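Local coordinates for protein DMSP lyase (Ruegeria pomeroyi, PDB 5CU1) that belongs to the cupin clan of beta-barrel proteins and binds an iron(III) ion inside its barrel, at residues A41-L46 / S120-A125; H139-E144 / V193-D198; Y147-G152 / F189-L194; L157-P162 / G177-T182. One frame throughout, in Å; residues are numbered along the deposited sequence.

Contact 1: A41-L46 / S120-A125; sequences ALPDSL and SDSLAA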
loop_
_atom_site.group_PDB
_atom_site.type_symbol
_atom_site.label_atom_id
_atom_site.label_comp_id
_atom_site.label_asym_id
_atom_site.label_seq_id
_atom_site.Cartn_x
_atom_site.Cartn_y
_atom_site.Cartn_z
ATOM N N ALA A 41 10.842 10.576 8.978
ATOM C CA ALA A 41 12.184 10.560 8.571
ATOM C C ALA A 41 12.667 9.264 8.234
ATOM O O ALA A 41 12.433 8.338 8.880
ATOM C CB ALA A 41 13.081 11.203 9.593
ATOM N N LEU A 42 13.367 9.265 7.161
ATOM C CA LEU A 42 13.988 8.120 6.569
ATOM C C LEU A 42 15.232 7.933 7.306
ATOM O O LEU A 42 15.940 8.887 7.570
ATOM C CB LEU A 42 14.235 8.280 5.123
ATOM C CG LEU A 42 13.402 7.406 4.267
ATOM C CD1 LEU A 42 11.966 7.348 4.722
ATOM C CD2 LEU A 42 13.542 7.547 2.805
ATOM N N PRO A 43 15.398 6.628 7.822
ATOM C CA PRO A 43 16.538 6.495 8.720
ATOM C C PRO A 43 17.747 6.288 8.071
ATOM O O PRO A 43 18.682 6.547 8.730
ATOM C CB PRO A 43 16.287 5.234 9.513
ATOM C CG PRO A 43 15.079 4.644 9.053
ATOM C CD PRO A 43 14.642 5.291 7.872
ATOM N N ASP A 44 17.717 5.805 6.875
ATOM C CA ASP A 44 18.794 5.737 5.906
ATOM C C ASP A 44 19.964 4.502 5.773
ATOM O O ASP A 44 20.947 4.516 5.030
ATOM C CB ASP A 44 19.210 7.154 5.492
ATOM C CG ASP A 44 19.256 7.340 3.920
ATOM O OD1 ASP A 44 18.392 8.023 3.342
ATOM O OD2 ASP A 44 20.155 6.742 3.318
ATOM N N SER A 45 19.582 3.369 6.292
ATOM C CA SER A 45 19.886 2.821 7.523
ATOM C C SER A 45 18.892 1.802 7.806
ATOM O O SER A 45 18.390 1.750 8.851
ATOM C CB SER A 45 20.047 3.893 8.591
ATOM O OG SER A 45 20.895 4.811 8.063
ATOM N N LEU A 46 18.720 0.908 6.865
ATOM C CA LEU A 46 17.775 -0.188 7.068
ATOM C C LEU A 46 18.447 -1.608 6.977
ATOM O O LEU A 46 19.044 -1.918 6.060
ATOM C CB LEU A 46 16.718 0.000 6.049
ATOM C CG LEU A 46 16.086 1.330 6.043
ATOM C CD1 LEU A 46 16.019 1.529 4.624
ATOM C CD2 LEU A 46 14.699 1.321 6.481
ATOM N N SER A 120 12.917 -2.135 10.107
ATOM C CA SER A 120 12.863 -0.796 10.771
ATOM C C SER A 120 11.998 -0.775 11.952
ATOM O O SER A 120 11.035 -1.352 11.930
ATOM C CB SER A 120 12.418 0.220 9.867
ATOM O OG SER A 120 12.818 1.371 10.261
ATOM N N ASP A 121 12.363 -0.133 13.031
ATOM C CA ASP A 121 11.457 0.235 14.127
ATOM C C ASP A 121 10.753 1.572 14.104
ATOM O O ASP A 121 10.002 1.810 14.888
ATOM C CB ASP A 121 12.138 0.240 15.421
ATOM C CG ASP A 121 12.736 -1.027 15.818
ATOM O OD1 ASP A 121 12.071 -1.985 15.667
ATOM O OD2 ASP A 121 13.824 -0.974 16.496
ATOM N N SER A 122 10.909 2.284 13.104
ATOM C CA SER A 122 10.390 3.514 13.075
ATOM C C SER A 122 9.208 3.727 12.010
ATOM O O SER A 122 8.381 4.385 12.190
ATOM C CB SER A 122 11.601 4.474 13.008
ATOM O OG SER A 122 12.270 4.663 11.844
ATOM N N LEU A 123 9.274 3.062 10.938
ATOM C CA LEU A 123 8.374 2.991 9.857
ATOM C C LEU A 123 8.106 1.578 9.278
ATOM O O LEU A 123 8.829 0.743 9.483
ATOM C CB LEU A 123 8.762 4.077 8.812
ATOM C CG LEU A 123 9.899 4.179 7.863
ATOM C CD1 LEU A 123 11.211 3.927 8.537
ATOM C CD2 LEU A 123 9.816 3.222 6.791
ATOM N N ALA A 124 7.028 1.406 8.567
ATOM C CA ALA A 124 6.813 0.519 7.468
ATOM C C ALA A 124 6.296 1.168 6.209
ATOM O O ALA A 124 5.885 2.152 6.220
ATOM C CB ALA A 124 5.944 -0.585 7.873
ATOM N N ALA A 125 6.556 0.537 5.154
ATOM C CA ALA A 125 6.180 0.873 3.875
ATOM C C ALA A 125 5.703 -0.321 3.174
ATOM O O ALA A 125 6.258 -1.304 3.236
ATOM C CB ALA A 125 7.263 1.592 3.113
#

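Contact 2: H139-E144 / V193-D198; sequences HQHPAE and VLWRGD. With FE (Fe (III) ion), chain B.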
loop_
_atom_site.group_PDB
_atom_site.type_symbol
_atom_site.label_atom_id
_atom_site.label_comp_id
_atom_site.label_asym_id
_atom_site.label_seq_id
_atom_site.Cartn_x
_atom_site.Cartn_y
_atom_site.Cartn_z
ATOM N N HIS A 139 -11.776 -0.497 7.579
ATOM C CA HIS A 139 -10.678 -1.147 8.176
ATOM C C HIS A 139 -9.863 -0.241 9.044
ATOM O O HIS A 139 -9.988 0.866 8.932
ATOM C CB HIS A 139 -9.798 -2.006 7.160
ATOM C CG HIS A 139 -9.098 -1.249 6.110
ATOM N ND1 HIS A 139 -9.683 -0.939 4.954
ATOM C CD2 HIS A 139 -7.909 -0.653 6.072
ATOM C CE1 HIS A 139 -8.906 -0.206 4.253
ATOM N NE2 HIS A 139 -7.810 -0.062 4.888
ATOM N N GLN A 140 -9.075 -0.797 9.898
ATOM C CA GLN A 140 -8.474 -0.141 10.928
ATOM C C GLN A 140 -7.283 -0.852 11.586
ATOM O O GLN A 140 -7.247 -1.945 11.668
ATOM C CB GLN A 140 -9.504 0.406 11.939
ATOM C CG GLN A 140 -9.994 -0.745 12.839
ATOM C CD GLN A 140 -11.251 -0.699 13.628
ATOM O OE1 GLN A 140 -12.201 -0.139 13.350
ATOM N NE2 GLN A 140 -11.206 -1.329 14.583
ATOM N N HIS A 141 -6.443 -0.063 12.145
ATOM C CA HIS A 141 -5.226 -0.346 12.791
ATOM C C HIS A 141 -4.607 0.740 13.643
ATOM O O HIS A 141 -4.724 1.838 13.411
ATOM C CB HIS A 141 -4.189 -0.797 11.863
ATOM C CG HIS A 141 -4.089 -0.002 10.620
ATOM N ND1 HIS A 141 -3.614 1.262 10.556
ATOM C CD2 HIS A 141 -4.487 -0.288 9.390
ATOM C CE1 HIS A 141 -3.616 1.670 9.342
ATOM N NE2 HIS A 141 -4.199 0.783 8.621
ATOM N N PRO A 142 -3.886 0.376 14.653
ATOM C CA PRO A 142 -3.029 1.214 15.498
ATOM C C PRO A 142 -1.947 2.111 14.959
ATOM O O PRO A 142 -2.017 3.125 15.418
ATOM C CB PRO A 142 -2.472 0.182 16.447
ATOM C CG PRO A 142 -3.421 -0.809 16.426
ATOM C CD PRO A 142 -3.978 -0.942 15.183
ATOM N N ALA A 143 -1.202 1.777 13.907
ATOM C CA ALA A 143 -0.460 2.621 13.215
ATOM C C ALA A 143 -1.238 3.805 12.676
ATOM O O ALA A 143 -2.151 3.681 12.104
ATOM C CB ALA A 143 0.282 1.926 12.094
ATOM N N GLU A 144 -0.625 4.916 12.796
ATOM C CA GLU A 144 -0.784 6.004 11.944
ATOM C C GLU A 144 -0.296 5.808 10.559
ATOM O O GLU A 144 0.664 5.239 10.344
ATOM C CB GLU A 144 -0.226 7.226 12.545
ATOM C CG GLU A 144 -0.695 7.559 13.898
ATOM C CD GLU A 144 -0.253 8.916 14.424
ATOM O OE1 GLU A 144 0.803 9.196 14.574
ATOM O OE2 GLU A 144 -1.009 9.705 14.771
ATOM N N VAL A 193 1.998 3.350 0.957
ATOM C CA VAL A 193 1.413 3.461 2.283
ATOM C C VAL A 193 2.501 3.415 3.351
ATOM O O VAL A 193 3.221 2.434 3.430
ATOM C CB VAL A 193 0.421 2.332 2.547
ATOM C CG1 VAL A 193 -0.370 2.602 3.835
ATOM C CG2 VAL A 193 -0.491 2.163 1.359
ATOM N N LEU A 194 2.620 4.476 4.155
ATOM C CA LEU A 194 3.588 4.538 5.253
ATOM C C LEU A 194 2.917 4.373 6.601
ATOM O O LEU A 194 1.834 4.894 6.813
ATOM C CB LEU A 194 4.351 5.865 5.235
ATOM C CG LEU A 194 5.143 6.128 3.953
ATOM C CD1 LEU A 194 5.920 7.415 4.050
ATOM C CD2 LEU A 194 6.078 4.965 3.646
ATOM N N TRP A 195 3.565 3.623 7.494
ATOM C CA TRP A 195 3.115 3.421 8.874
ATOM C C TRP A 195 4.134 3.964 9.863
ATOM O O TRP A 195 5.345 3.913 9.630
ATOM C CB TRP A 195 2.895 1.942 9.191
ATOM C CG TRP A 195 1.631 1.388 8.697
ATOM C CD1 TRP A 195 0.867 1.881 7.704
ATOM C CD2 TRP A 195 0.969 0.212 9.176
ATOM N NE1 TRP A 195 -0.237 1.089 7.519
ATOM C CE2 TRP A 195 -0.197 0.060 8.417
ATOM C CE3 TRP A 195 1.254 -0.724 10.170
ATOM C CZ2 TRP A 195 -1.092 -0.985 8.634
ATOM C CZ3 TRP A 195 0.374 -1.761 10.377
ATOM C CH2 TRP A 195 -0.788 -1.883 9.615
ATOM N N ARG A 196 3.631 4.459 10.982
ATOM C CA ARG A 196 4.487 4.903 12.057
ATOM C C ARG A 196 3.761 4.571 13.338
ATOM O O ARG A 196 2.533 4.488 13.342
ATOM C CB ARG A 196 4.802 6.393 11.928
ATOM C CG ARG A 196 3.616 7.315 12.152
ATOM C CD ARG A 196 3.950 8.768 11.836
ATOM N NE ARG A 196 2.975 9.669 12.458
ATOM C CZ ARG A 196 3.040 10.998 12.442
ATOM N NH1 ARG A 196 4.024 11.636 11.824
ATOM N NH2 ARG A 196 2.107 11.698 13.060
ATOM N N GLY A 197 4.516 4.342 14.411
ATOM C CA GLY A 197 3.934 3.990 15.687
ATOM C C GLY A 197 3.909 2.494 15.906
ATOM O O GLY A 197 4.919 1.833 15.748
ATOM N N ASP A 198 2.754 1.965 16.282
ATOM C CA ASP A 198 2.579 0.526 16.457
ATOM C C ASP A 198 2.531 -0.159 15.101
ATOM O O ASP A 198 1.530 -0.086 14.408
ATOM C CB ASP A 198 1.304 0.258 17.259
ATOM C CG ASP A 198 0.990 -1.214 17.409
ATOM O OD1 ASP A 198 1.765 -2.085 16.958
ATOM O OD2 ASP A 198 -0.063 -1.493 18.000
HETATM FE FE FE B . -4.855 1.428 6.390
HETATM O O HOH W 1 -0.713 -1.087 13.534
#

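Contact 3: Y147-G152 / F189-L194; sequences YFILAG and FMALVL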
loop_
_atom_site.group_PDB
_atom_site.type_symbol
_atom_site.label_atom_id
_atom_site.label_comp_id
_atom_site.label_asym_id
_atom_site.label_seq_id
_atom_site.Cartn_x
_atom_site.Cartn_y
_atom_site.Cartn_z
ATOM N N TYR A 147 -1.540 7.373 3.048
ATOM C CA TYR A 147 -1.759 7.018 1.661
ATOM C C TYR A 147 -1.405 8.113 0.593
ATOM O O TYR A 147 -2.013 9.032 0.407
ATOM C CB TYR A 147 -3.176 6.373 1.520
ATOM C CG TYR A 147 -3.528 4.910 1.646
ATOM C CD1 TYR A 147 -3.746 4.309 2.811
ATOM C CD2 TYR A 147 -3.822 4.194 0.563
ATOM C CE1 TYR A 147 -4.213 3.048 2.905
ATOM C CE2 TYR A 147 -4.219 2.949 0.621
ATOM C CZ TYR A 147 -4.416 2.341 1.772
ATOM O OH TYR A 147 -4.864 1.140 1.677
ATOM N N PHE A 148 -0.350 7.911 -0.040
ATOM C CA PHE A 148 0.160 8.572 -1.204
ATOM C C PHE A 148 -0.086 7.817 -2.473
ATOM O O PHE A 148 0.450 6.921 -2.677
ATOM C CB PHE A 148 1.610 9.119 -0.969
ATOM C CG PHE A 148 2.134 10.015 -2.004
ATOM C CD1 PHE A 148 2.325 11.372 -1.803
ATOM C CD2 PHE A 148 2.504 9.516 -3.144
ATOM C CE1 PHE A 148 2.803 12.137 -2.697
ATOM C CE2 PHE A 148 2.977 10.337 -4.097
ATOM C CZ PHE A 148 3.086 11.650 -3.844
ATOM N N ILE A 149 -0.850 8.335 -3.288
ATOM C CA ILE A 149 -1.248 7.797 -4.528
ATOM C C ILE A 149 -0.172 7.972 -5.693
ATOM O O ILE A 149 0.189 9.015 -6.059
ATOM C CB ILE A 149 -2.679 8.235 -4.933
ATOM C CG1 ILE A 149 -3.735 7.426 -4.368
ATOM C CG2 ILE A 149 -2.950 8.140 -6.297
ATOM C CD1 ILE A 149 -4.054 7.504 -2.983
ATOM N N LEU A 150 0.199 6.890 -6.290
ATOM C CA LEU A 150 1.138 6.824 -7.363
ATOM C C LEU A 150 0.601 6.848 -8.780
ATOM O O LEU A 150 1.171 7.402 -9.542
ATOM C CB LEU A 150 2.174 5.677 -7.198
ATOM C CG LEU A 150 2.794 5.286 -5.908
ATOM C CD1 LEU A 150 3.285 3.949 -5.625
ATOM C CD2 LEU A 150 3.617 6.381 -5.403
ATOM N N ALA A 151 -0.581 6.300 -8.988
ATOM C CA ALA A 151 -1.242 5.730 -10.150
ATOM C C ALA A 151 -2.676 5.450 -10.058
ATOM O O ALA A 151 -3.110 5.116 -9.170
ATOM C CB ALA A 151 -0.479 4.624 -10.712
ATOM N N GLY A 152 -3.365 5.781 -11.083
ATOM C CA GLY A 152 -4.777 5.996 -11.194
ATOM C C GLY A 152 -5.427 6.922 -10.314
ATOM O O GLY A 152 -5.026 7.892 -10.211
ATOM N N PHE A 189 -5.901 1.953 -8.964
ATOM C CA PHE A 189 -4.860 2.805 -8.380
ATOM C C PHE A 189 -3.756 1.958 -7.777
ATOM O O PHE A 189 -3.942 0.773 -7.466
ATOM C CB PHE A 189 -5.420 3.775 -7.317
ATOM C CG PHE A 189 -5.613 3.157 -5.951
ATOM C CD1 PHE A 189 -4.669 3.317 -4.961
ATOM C CD2 PHE A 189 -6.747 2.424 -5.661
ATOM C CE1 PHE A 189 -4.842 2.745 -3.712
ATOM C CE2 PHE A 189 -6.924 1.860 -4.416
ATOM C CZ PHE A 189 -5.964 2.021 -3.442
ATOM N N MET A 190 -2.595 2.585 -7.642
ATOM C CA MET A 190 -1.520 2.084 -6.799
ATOM C C MET A 190 -1.149 3.186 -5.823
ATOM O O MET A 190 -1.145 4.367 -6.192
ATOM C CB MET A 190 -0.310 1.684 -7.632
ATOM C CG MET A 190 0.900 1.345 -6.807
ATOM S SD MET A 190 2.394 1.183 -7.778
ATOM C CE MET A 190 1.812 0.130 -9.098
ATOM N N ALA A 191 -0.850 2.816 -4.581
ATOM C CA ALA A 191 -0.409 3.793 -3.584
ATOM C C ALA A 191 0.776 3.296 -2.803
ATOM O O ALA A 191 0.956 2.099 -2.612
ATOM C CB ALA A 191 -1.549 4.144 -2.614
ATOM N N LEU A 192 1.585 4.239 -2.358
ATOM C CA LEU A 192 2.544 4.011 -1.303
ATOM C C LEU A 192 1.822 4.262 -0.000
ATOM O O LEU A 192 1.095 5.251 0.115
ATOM C CB LEU A 192 3.743 4.944 -1.436
ATOM C CG LEU A 192 4.684 5.011 -0.232
ATOM C CD1 LEU A 192 5.502 3.722 -0.117
ATOM C CD2 LEU A 192 5.590 6.248 -0.303
ATOM N N VAL A 193 1.998 3.350 0.957
ATOM C CA VAL A 193 1.413 3.461 2.283
ATOM C C VAL A 193 2.501 3.415 3.351
ATOM O O VAL A 193 3.221 2.434 3.430
ATOM C CB VAL A 193 0.421 2.332 2.547
ATOM C CG1 VAL A 193 -0.370 2.602 3.835
ATOM C CG2 VAL A 193 -0.491 2.163 1.359
ATOM N N LEU A 194 2.620 4.476 4.155
ATOM C CA LEU A 194 3.588 4.538 5.253
ATOM C C LEU A 194 2.917 4.373 6.601
ATOM O O LEU A 194 1.834 4.894 6.813
ATOM C CB LEU A 194 4.351 5.865 5.235
ATOM C CG LEU A 194 5.143 6.128 3.953
ATOM C CD1 LEU A 194 5.920 7.415 4.050
ATOM C CD2 LEU A 194 6.078 4.965 3.646
#

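Contact 4: L157-P162 / G177-T182; sequences LMEGHP and GHPHAT. With FE (Fe (III) ion), chain B.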
loop_
_atom_site.group_PDB
_atom_site.type_symbol
_atom_site.label_atom_id
_atom_site.label_comp_id
_atom_site.label_asym_id
_atom_site.label_seq_id
_atom_site.Cartn_x
_atom_site.Cartn_y
_atom_site.Cartn_z
ATOM N N LEU A 157 -12.477 6.731 1.646
ATOM C CA LEU A 157 -13.470 6.810 2.648
ATOM C C LEU A 157 -12.844 6.829 4.053
ATOM O O LEU A 157 -11.894 6.343 4.292
ATOM C CB LEU A 157 -14.512 5.752 2.402
ATOM C CG LEU A 157 -15.297 5.583 1.154
ATOM C CD1 LEU A 157 -16.221 4.528 1.363
ATOM C CD2 LEU A 157 -16.206 6.591 0.983
ATOM N N MET A 158 -13.422 7.573 4.883
ATOM C CA MET A 158 -13.015 7.780 6.274
ATOM C C MET A 158 -14.140 8.118 7.178
ATOM O O MET A 158 -14.658 9.024 6.986
ATOM C CB MET A 158 -12.028 8.902 6.366
ATOM C CG MET A 158 -10.794 8.739 7.119
ATOM S SD MET A 158 -9.667 10.112 7.332
ATOM C CE MET A 158 -9.442 9.674 8.857
ATOM N N GLU A 159 -14.487 7.292 8.073
ATOM C CA GLU A 159 -15.502 7.573 9.056
ATOM C C GLU A 159 -15.551 9.016 9.634
ATOM O O GLU A 159 -14.728 9.454 10.287
ATOM C CB GLU A 159 -15.531 6.480 10.165
ATOM C CG GLU A 159 -16.243 6.769 11.479
ATOM C CD GLU A 159 -16.320 5.542 12.470
ATOM O OE1 GLU A 159 -16.059 5.840 13.612
ATOM O OE2 GLU A 159 -16.579 4.350 12.096
ATOM N N GLY A 160 -16.607 9.670 9.302
ATOM C CA GLY A 160 -16.882 10.990 9.731
ATOM C C GLY A 160 -16.323 12.096 8.926
ATOM O O GLY A 160 -16.294 13.056 9.492
ATOM N N HIS A 161 -15.858 11.933 7.722
ATOM C CA HIS A 161 -15.347 12.940 6.921
ATOM C C HIS A 161 -15.948 12.723 5.615
ATOM O O HIS A 161 -16.301 11.764 5.361
ATOM C CB HIS A 161 -13.883 12.931 6.920
ATOM C CG HIS A 161 -13.286 13.323 8.226
ATOM N ND1 HIS A 161 -12.954 12.449 9.196
ATOM C CD2 HIS A 161 -13.016 14.513 8.735
ATOM C CE1 HIS A 161 -12.615 13.070 10.265
ATOM N NE2 HIS A 161 -12.574 14.323 9.990
ATOM N N PRO A 162 -16.204 13.827 4.818
ATOM C CA PRO A 162 -16.473 13.606 3.403
ATOM C C PRO A 162 -15.371 12.999 2.628
ATOM O O PRO A 162 -14.264 13.172 2.759
ATOM C CB PRO A 162 -16.436 14.939 2.923
ATOM C CG PRO A 162 -17.006 15.637 3.883
ATOM C CD PRO A 162 -16.200 15.351 4.918
ATOM N N GLY A 177 -6.464 3.965 14.660
ATOM C CA GLY A 177 -7.694 3.307 14.777
ATOM C C GLY A 177 -8.858 3.781 13.978
ATOM O O GLY A 177 -9.844 3.344 14.122
ATOM N N HIS A 178 -8.637 4.680 13.120
ATOM C CA HIS A 178 -9.636 5.395 12.423
ATOM C C HIS A 178 -10.065 4.614 11.245
ATOM O O HIS A 178 -9.320 4.233 10.507
ATOM C CB HIS A 178 -9.155 6.743 12.115
ATOM C CG HIS A 178 -10.202 7.724 11.961
ATOM N ND1 HIS A 178 -10.301 8.794 12.799
ATOM C CD2 HIS A 178 -11.208 7.833 11.092
ATOM C CE1 HIS A 178 -11.287 9.544 12.382
ATOM N NE2 HIS A 178 -11.870 8.960 11.395
ATOM N N PRO A 179 -11.395 4.256 11.299
ATOM C CA PRO A 179 -11.876 3.501 10.132
ATOM C C PRO A 179 -11.763 4.123 8.685
ATOM O O PRO A 179 -12.113 5.147 8.544
ATOM C CB PRO A 179 -13.272 3.193 10.477
ATOM C CG PRO A 179 -13.294 3.072 11.846
ATOM C CD PRO A 179 -12.561 4.206 12.288
ATOM N N HIS A 180 -11.129 3.475 7.774
ATOM C CA HIS A 180 -11.043 3.990 6.414
ATOM C C HIS A 180 -11.349 2.910 5.354
ATOM O O HIS A 180 -11.160 1.710 5.593
ATOM C CB HIS A 180 -9.655 4.595 6.176
ATOM C CG HIS A 180 -8.526 3.738 6.651
ATOM N ND1 HIS A 180 -8.231 3.562 7.988
ATOM C CD2 HIS A 180 -7.597 3.022 5.966
ATOM C CE1 HIS A 180 -7.172 2.782 8.107
ATOM N NE2 HIS A 180 -6.772 2.433 6.895
ATOM N N ALA A 181 -11.832 3.345 4.188
ATOM C CA ALA A 181 -12.216 2.415 3.113
ATOM C C ALA A 181 -11.810 2.969 1.771
ATOM O O ALA A 181 -11.594 4.178 1.630
ATOM C CB ALA A 181 -13.715 2.145 3.126
ATOM N N THR A 182 -11.705 2.090 0.783
ATOM C CA THR A 182 -11.446 2.527 -0.584
ATOM C C THR A 182 -12.391 1.835 -1.542
ATOM O O THR A 182 -12.739 0.673 -1.341
ATOM C CB THR A 182 -9.999 2.253 -1.008
ATOM O OG1 THR A 182 -9.122 2.689 0.028
ATOM C CG2 THR A 182 -9.647 2.998 -2.304
HETATM FE FE FE B . -4.855 1.428 6.390
#

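Contact 1: A41-L46 / S120-A125
P43 meets the 120-125 segment with the rim of its ring. CD lies 3.8 Å from L123 CD1, the shortest approach between the two segments, and P43 CG is 4.0 Å from S122 OG. The same ring carbon also faces S120, P43 CG standing 4.2 Å from OG of that serine. A second approach, equally long, comes from L46, whose CD2 reaches to 4.2 Å from S120 OG. All these contacts are carbon against carbon or carbon against hydroxyl, and their lengths mark them as van der Waals touches.

What brings the groups together is partly torsional. L123 has CG wedged between its backbone N and carbonyl carbon (chi1 72°), which swings CD1 out to the proline ring, and the two side chains meet at a slant. Within 41-46, a weak hydrogen bond from S45 OG to P43 O (2.9 Å) closes the chain on itself just after the proline, in a region without regular structure.

Beyond this shell, L42 and L46 turn to helix 17-32, L42 touching F26, Q27 and H30 and L46 touching L23. L123 rests on V40 and I112, and A124 and A125 belong to strand 124-130. The contact therefore joins the connection between helix 34-39 and strand 47-48 to the loop that leads into the barrel sheet. With only 171 Å² buried at a surface contact and no polar bond between the segments, the association rests on weak van der Waals contact.

Contact 2: H139-E144 / V193-D198
This contact forms part of the iron site of the cupin barrel, where H141, E145 and H180 bind the iron(III) ion. H141 supplies NE2 at 2.4 Å from the metal, and W195 covers one face of its imidazole, with CZ2 3.5 Å above the centre; the two ring planes meet obliquely at 38°. At the ring edge, H141 ND1 donates to A143 O at 3.2 Å, in the ring plane and on a carbonyl lone pair, which, together with the metal bond, fixes the rotation of the imidazole. A143 also sets its CB 3.4 Å from W195 CE3.

Next to it, E144 and R196 form an antiparallel hydrogen-bonded pair, with R196 N to E144 O at 3.1 Å and a weak return bond. Their side chains make a salt bridge: NE and NH2 of R196 both reach E144 OE1, NE at 3.1 Å, from the same face of the carboxylate. R196 also bonds F39 O through NH1. A water links A143 N to D198 O.

W195 NE1 bonds E145, another iron ligand, so the indole touches one ligand and holds a second, a second-shell role that should limit the freedom of both side chains at the metal.

Contact 3: Y147-G152 / F189-L194
F148 and L192 form a hydrogen-bonded pair of these two antiparallel strands: F148 N donates to L192 O at 3.0 Å, and L192 N returns a bond to F148 O at 2.9 Å. Further along, M190 O takes a bond from L150 N (2.9 Å) and a weak one from A151 N, while M190 N donates to A151 O at 3.0 Å. Two residues, L150 and A151, thus face the single residue M190, which defines a classic beta bulge. It lies where the chain turns a corner at A151 between the barrel's two sheets, and the N-to-C directions of the two short strand segments differ by 144°, antiparallel with a marked twist.

On the face carrying Y147, I149, A191 and V193, V193 CG2 sits 3.8 Å from the centroid of the Y147 ring, only 6° off the ring normal, a CH-pi contact over the face. CG2 lies beside the backbone N and anti to the carbonyl carbon, with CG1 near the CD1-CE1 side of the same ring. A191 CB comes to 3.9 Å from Y147 CD2, and F156 meets the tyrosine edge-to-face.

On the face of F148, A151, M190 and L192, M190 is met by L150 from the bulge, L150 CD1 to M190 SD at 3.6 Å. M190 is extended as far as SD and then bends at chi3 (-48°), and both residues touch F80 of helix 74-83. L36 of helix 34-39 packs on F148 and L192.

All the touching residues are buried, and the Y147 side chain lies close to the iron. One sheet therefore presents a tyrosine to the metal pocket, backed by valine, and an apolar surface to the helices.

Contact 4: L157-P162 / G177-T182
Strands 154-158 and 180-183 of the cupin barrel pair here in antiparallel fashion, and the chain leaves the first of them through a type II beta turn from M158 to H161. Three backbone bonds tie the segments. L157 N donates to A181 O at 2.7 Å and A181 N answers to L157 O at 3.0 Å, making a hydrogen-bonded pair; E159 N then reaches P179 O at 3.2 Å, just past the non-hydrogen-bonded pair M158 and H180.

One side-chain hydrogen bond is added beyond the backbone pairing. H178 NE2 donates to E159 O at 3.1 Å, in the carbonyl plane and on a lone pair, at an N-H...O angle of 161°. Its CG is anti to the backbone N (chi1 -154°), which carries the imidazole across to the turn.

In the packing, M158 CE lies over one face of the H178 ring, 3.6 Å from its centroid, as a CH-pi contact. L157 CB meets A181 CB, and E159 crosses P179 at a slant, E159 OE2 3.5 Å from P179 CG.

H180 belongs to the iron site with H141 and E145. Its ND1 is held by H178 O at 2.8 Å, lying close to the imidazole plane, while its NE2 binds the iron(III) ion at 2.2 Å.

Contacts 2 and 4 converge on the iron: H141 NE2 and H180 NE2, one from each, are fellow ligands packed 3.5 Å apart. Backbone pairs H139 N with H180 O (3.0 Å) and G177 N with H141 O (3.0 Å) probably hydrogen-bond the two contacts together. Contact 3 shares V193 and L194 with contact 2, so strand 189-196 runs from the tyrosine pocket to the salt bridge; it meets contact 4 where F189 CE2 packs on T182 CG2 at 3.6 Å. Contact 1 joins the same sheet through a probable hydrogen bond from W195 N to A124 O (3.0 Å), yet its nearest atoms stay about 13 Å from contact 4.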